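Local coordinates for salt-tolerant glutaminase (Micrococcus luteus, PDB 3AGD), which probably catalyses the hydrolysis of L-glutamine to L-glutamate and ammonium, as a member of the glutaminase family within the beta-lactamase clan, at residues S164-N167 / L168-H172. Numbering follows the deposited sequence.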
loop_
_atom_site.group_PDB
_atom_site.type_symbol
_atom_site.label_atom_id
_atom_site.label_comp_id
_atom_site.label_asym_id
_atom_site.label_seq_id
_atom_site.Cartn_x
_atom_site.Cartn_y
_atom_site.Cartn_z
ATOM N N SER A 164 11.949 -11.907 -33.919
ATOM C CA SER A 164 12.490 -11.483 -32.631
ATOM C C SER A 164 13.763 -10.641 -32.718
ATOM O O SER A 164 14.543 -10.594 -31.766
ATOM C CB SER A 164 12.755 -12.711 -31.753
ATOM O OG SER A 164 11.557 -13.420 -31.481
ATOM N N ASP A 165 13.970 -9.964 -33.842
ATOM C CA ASP A 165 15.163 -9.150 -33.992
ATOM C C ASP A 165 15.359 -8.131 -32.870
ATOM O O ASP A 165 16.475 -7.970 -32.376
ATOM C CB ASP A 165 15.173 -8.441 -35.351
ATOM C CG ASP A 165 15.733 -9.315 -36.455
ATOM O OD1 ASP A 165 16.835 -9.871 -36.270
ATOM O OD2 ASP A 165 15.082 -9.443 -37.508
ATOM N N ARG A 166 14.293 -7.453 -32.454
ATOM C CA ARG A 166 14.435 -6.465 -31.390
ATOM C C ARG A 166 14.916 -7.100 -30.090
ATOM O O ARG A 166 15.846 -6.593 -29.459
ATOM C CB ARG A 166 13.126 -5.697 -31.144
ATOM C CG ARG A 166 13.254 -4.682 -29.998
ATOM C CD ARG A 166 12.146 -3.635 -29.971
ATOM N NE ARG A 166 12.352 -2.674 -28.885
ATOM C CZ ARG A 166 12.176 -2.941 -27.590
ATOM N NH1 ARG A 166 11.775 -4.145 -27.197
ATOM N NH2 ARG A 166 12.428 -2.008 -26.678
ATOM N N ASN A 167 14.300 -8.205 -29.679
ATOM C CA ASN A 167 14.734 -8.850 -28.439
ATOM C C ASN A 167 16.138 -9.438 -28.568
ATOM O O ASN A 167 16.894 -9.480 -27.590
ATOM C CB ASN A 167 13.740 -9.932 -28.000
ATOM C CG ASN A 167 12.521 -9.347 -27.310
ATOM O OD1 ASN A 167 12.632 -8.377 -26.558
ATOM N ND2 ASN A 167 11.360 -9.937 -27.548
ATOM N N LEU A 168 16.478 -9.900 -29.770
ATOM C CA LEU A 168 17.809 -10.444 -30.033
ATOM C C LEU A 168 18.803 -9.282 -29.918
ATOM O O LEU A 168 19.926 -9.448 -29.450
ATOM C CB LEU A 168 17.864 -11.055 -31.436
ATOM C CG LEU A 168 17.193 -12.425 -31.601
ATOM C CD1 LEU A 168 16.954 -12.745 -33.087
ATOM C CD2 LEU A 168 18.070 -13.476 -30.952
ATOM N N SER A 169 18.372 -8.098 -30.337
ATOM C CA SER A 169 19.216 -6.912 -30.246
ATOM C C SER A 169 19.503 -6.620 -28.778
ATOM O O SER A 169 20.650 -6.395 -28.391
ATOM C CB SER A 169 18.516 -5.709 -30.866
ATOM O OG SER A 169 19.217 -4.523 -30.549
ATOM N N LEU A 170 18.455 -6.623 -27.961
ATOM C CA LEU A 170 18.614 -6.365 -26.536
ATOM C C LEU A 170 19.528 -7.424 -25.921
ATOM O O LEU A 170 20.446 -7.104 -25.166
ATOM C CB LEU A 170 17.252 -6.372 -25.840
ATOM C CG LEU A 170 16.234 -5.323 -26.326
ATOM C CD1 LEU A 170 14.926 -5.480 -25.556
ATOM C CD2 LEU A 170 16.801 -3.912 -26.131
ATOM N N ALA A 171 19.285 -8.685 -26.260
ATOM C CA ALA A 171 20.097 -9.777 -25.740
ATOM C C ALA A 171 21.574 -9.593 -26.089
ATOM O O ALA A 171 22.444 -9.773 -25.234
ATOM C CB ALA A 171 19.591 -11.112 -26.277
ATOM N N HIS A 172 21.864 -9.242 -27.339
ATOM C CA HIS A 172 23.254 -9.033 -27.749
ATOM C C HIS A 172 23.890 -7.885 -26.978
ATOM O O HIS A 172 25.031 -7.985 -26.532
ATOM C CB HIS A 172 23.344 -8.754 -29.253
ATOM C CG HIS A 172 23.389 -9.992 -30.096
ATOM N ND1 HIS A 172 24.450 -10.872 -30.070
ATOM C CD2 HIS A 172 22.508 -10.495 -30.993
ATOM C CE1 HIS A 172 24.221 -11.861 -30.915
ATOM N NE2 HIS A 172 23.050 -11.656 -31.490
#
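Four successive i to i+4 backbone hydrogen bonds tie Ser164-Asn167 to Leu168-Ala171 and wind the first turns of the alpha-helix 165-176, from Leu168 N to Ser164 O at 2.9 Å through to Ala171 N to Asn167 O at 2.8 Å. Ser164 holds the N-cap position, yet its OG does no capping and bonds instead to the carbonyl of Glu160, a residue that binds L-glutamate. The Leu168 side chain packs against the Ser164 carbonyl as well: with CG beside the backbone N (chi1 -76°), Leu168 brings that carbon to 3.2 Å from Ser164 O. Two residues on, Leu170 CD1 meets two polar side chains. Arg166 sends CG anti to its own N (chi1 178°) and runs extended to NE, which carries the guanidinium out to the end of Leu170; Leu170 CD1 comes to 3.8 Å from Arg166 NH1, oblique to the guanidinium plane, while NH2 forms a salt bridge with Glu94. The second is Asn167, a ligand of L-glutamate in this enzyme, whose buried OD1 accepts a hydrogen bond from ND2 of Asn114, another glutamate ligand, on helix 114-123. That bond probably fixes the rotation of the amide, and Asn167 places the first turn of the helix in the substrate pocket. Against that amide, Leu170 CD1 rests 3.8 Å from Asn167 OD1.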